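Local structure of pollen allergen Phl p 6 (Phleum pratense, 6TRK) at residues A[32-37]-A[84-89]. The protein is a grass pollen allergen of the Poa p IX/Phl p VI family whose biological role is not established, though the family has been linked to ribonuclease activity. The protein carries 1 engineered substitution. Numbering follows the deposited sequence.
Sequences DKYKTF and EAFVLH
Y34 and F37, one turn apart on helix 30-55, reach F86 on helix 82-98, the nearest CA atoms, those of Y34 and E84, lying 8.4 Å apart. No hydrogen bond joins the two segments, and the contact is made mainly by three aromatic side chains. F37 presents an edge to one face of F86 in a T-shaped pair, with planes at 64° and centroids 4.9 Å apart. Its leading atoms are CE2 and CZ: F37 CE2 lies 3.4 Å from F86 CD1, displaced from the ring centre toward the rim, while F37 CZ comes within 3.5 Å of F86 CE1. The CG of F37 stands anti to its own backbone nitrogen (chi1 161°), which carries the ring out toward helix 82-98. The contact forms part of the buried interior of this all-helical, four-helix fold, where the second and fourth helices meet. F86 also packs on A70 and A74 of helix 60-76, and F37 on F18, A21 and M22 of helix 2-23, so all four helices converge around this pair; F41 adds a further ring against both phenylalanines. Y34 approaches F86 at the CD2 side, its long axis roughly perpendicular to the F86 side chain. Y34 CE1 sits 4.0 Å from F86 CD2, an apolar contact, and also touches F86 CB; the hydroxyl OH of Y34 is 3.8 Å from F86 CD2, which lies near the plane of the tyrosine ring. Unlike the two buried phenylalanines, Y34 remains partly exposed, at the margin of the aromatic cluster.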
loop_
_atom_site.group_PDB
_atom_site.type_symbol
_atom_site.label_atom_id
_atom_site.label_comp_id
_atom_site.label_asym_id
_atom_site.label_seq_id
_atom_site.Cartn_x
_atom_site.Cartn_y
_atom_site.Cartn_z
ATOM N N ASP A 32 -3.928 8.918 16.772
ATOM C CA ASP A 32 -5.048 8.689 15.872
ATOM C C ASP A 32 -4.618 8.473 14.433
ATOM O O ASP A 32 -5.465 8.164 13.594
ATOM C CB ASP A 32 -6.024 9.856 15.967
ATOM C CG ASP A 32 -6.516 10.086 17.386
ATOM O OD1 ASP A 32 -7.073 9.146 17.975
ATOM O OD2 ASP A 32 -6.330 11.213 17.901
ATOM N N LYS A 33 -3.321 8.588 14.123
ATOM C CA LYS A 33 -2.900 8.517 12.725
ATOM C C LYS A 33 -3.205 7.158 12.096
ATOM O O LYS A 33 -3.705 7.082 10.965
ATOM C CB LYS A 33 -1.409 8.817 12.604
ATOM C CG LYS A 33 -1.026 10.305 12.790
ATOM C CD LYS A 33 0.477 10.483 12.558
ATOM C CE LYS A 33 0.958 11.873 13.012
ATOM N NZ LYS A 33 0.447 12.858 12.073
ATOM N N TYR A 34 -2.895 6.061 12.792
ATOM C CA TYR A 34 -3.074 4.778 12.127
ATOM C C TYR A 34 -4.545 4.505 11.815
ATOM O O TYR A 34 -4.873 4.043 10.705
ATOM C CB TYR A 34 -2.477 3.637 12.945
ATOM C CG TYR A 34 -2.639 2.317 12.234
ATOM C CD1 TYR A 34 -2.108 2.116 10.979
ATOM C CD2 TYR A 34 -3.359 1.277 12.818
ATOM C CE1 TYR A 34 -2.262 0.945 10.320
ATOM C CE2 TYR A 34 -3.508 0.080 12.137
ATOM C CZ TYR A 34 -2.951 -0.063 10.896
ATOM O OH TYR A 34 -3.085 -1.254 10.201
ATOM N N LYS A 35 -5.443 4.773 12.776
ATOM C CA LYS A 35 -6.865 4.526 12.551
ATOM C C LYS A 35 -7.407 5.387 11.422
ATOM O O LYS A 35 -8.231 4.925 10.623
ATOM C CB LYS A 35 -7.643 4.776 13.836
ATOM C CG LYS A 35 -9.118 4.458 13.777
ATOM C CD LYS A 35 -9.910 5.021 14.998
ATOM C CE LYS A 35 -9.045 5.433 16.214
ATOM N NZ LYS A 35 -8.748 6.916 16.340
ATOM N N THR A 36 -6.948 6.647 11.341
ATOM C CA THR A 36 -7.360 7.547 10.269
ATOM C C THR A 36 -6.852 7.057 8.921
ATOM O O THR A 36 -7.613 6.970 7.942
ATOM C CB THR A 36 -6.852 8.961 10.580
ATOM O OG1 THR A 36 -7.484 9.475 11.782
ATOM C CG2 THR A 36 -7.087 9.910 9.413
ATOM N N PHE A 37 -5.563 6.720 8.856
ATOM C CA PHE A 37 -4.977 6.213 7.620
ATOM C C PHE A 37 -5.694 4.947 7.154
ATOM O O PHE A 37 -6.039 4.790 5.973
ATOM C CB PHE A 37 -3.477 5.916 7.849
ATOM C CG PHE A 37 -2.900 4.999 6.826
ATOM C CD1 PHE A 37 -2.455 5.488 5.620
ATOM C CD2 PHE A 37 -2.838 3.643 7.032
ATOM C CE1 PHE A 37 -1.942 4.662 4.646
ATOM C CE2 PHE A 37 -2.363 2.785 6.037
ATOM C CZ PHE A 37 -1.905 3.292 4.865
ATOM N N GLU A 84 3.840 3.968 11.040
ATOM C CA GLU A 84 5.083 3.857 10.268
ATOM C C GLU A 84 5.394 2.415 9.879
ATOM O O GLU A 84 5.919 2.186 8.786
ATOM C CB GLU A 84 6.225 4.478 11.039
ATOM C CG GLU A 84 6.034 6.011 11.246
ATOM C CD GLU A 84 6.087 6.839 9.948
ATOM O OE1 GLU A 84 6.686 6.393 8.941
ATOM O OE2 GLU A 84 5.534 7.959 9.943
ATOM N N ALA A 85 5.000 1.432 10.700
ATOM C CA ALA A 85 5.206 0.041 10.315
ATOM C C ALA A 85 4.406 -0.317 9.073
ATOM O O ALA A 85 4.907 -1.002 8.178
ATOM C CB ALA A 85 4.824 -0.914 11.441
ATOM N N PHE A 86 3.147 0.134 9.000
ATOM C CA PHE A 86 2.376 -0.115 7.792
ATOM C C PHE A 86 3.020 0.523 6.559
ATOM O O PHE A 86 3.207 -0.142 5.516
ATOM C CB PHE A 86 0.944 0.419 7.947
ATOM C CG PHE A 86 0.005 -0.069 6.857
ATOM C CD1 PHE A 86 0.049 0.449 5.577
ATOM C CD2 PHE A 86 -0.938 -1.056 7.122
ATOM C CE1 PHE A 86 -0.778 -0.002 4.571
ATOM C CE2 PHE A 86 -1.817 -1.476 6.114
ATOM C CZ PHE A 86 -1.721 -0.951 4.842
ATOM N N VAL A 87 3.308 1.821 6.646
ATOM C CA VAL A 87 3.814 2.594 5.527
ATOM C C VAL A 87 5.123 2.020 5.016
ATOM O O VAL A 87 5.305 1.866 3.810
ATOM C CB VAL A 87 3.979 4.059 5.952
ATOM C CG1 VAL A 87 4.759 4.852 4.906
ATOM C CG2 VAL A 87 2.610 4.699 6.172
ATOM N N LEU A 88 6.027 1.667 5.935
ATOM C CA LEU A 88 7.315 1.120 5.524
ATOM C C LEU A 88 7.139 -0.180 4.759
ATOM O O LEU A 88 7.761 -0.393 3.713
ATOM C CB LEU A 88 8.207 0.931 6.753
ATOM C CG LEU A 88 9.520 0.224 6.541
ATOM C CD1 LEU A 88 10.413 1.060 5.665
ATOM C CD2 LEU A 88 10.203 -0.001 7.874
ATOM N N HIS A 89 6.340 -1.102 5.288
ATOM C CA HIS A 89 6.281 -2.412 4.636
ATOM C C HIS A 89 5.405 -2.398 3.393
ATOM O O HIS A 89 5.704 -3.100 2.415
ATOM C CB HIS A 89 5.826 -3.464 5.635
ATOM C CG HIS A 89 6.833 -3.696 6.714
ATOM N ND1 HIS A 89 6.896 -2.934 7.868
ATOM C CD2 HIS A 89 7.874 -4.556 6.774
ATOM C CE1 HIS A 89 7.914 -3.338 8.604
ATOM N NE2 HIS A 89 8.533 -4.321 7.957
#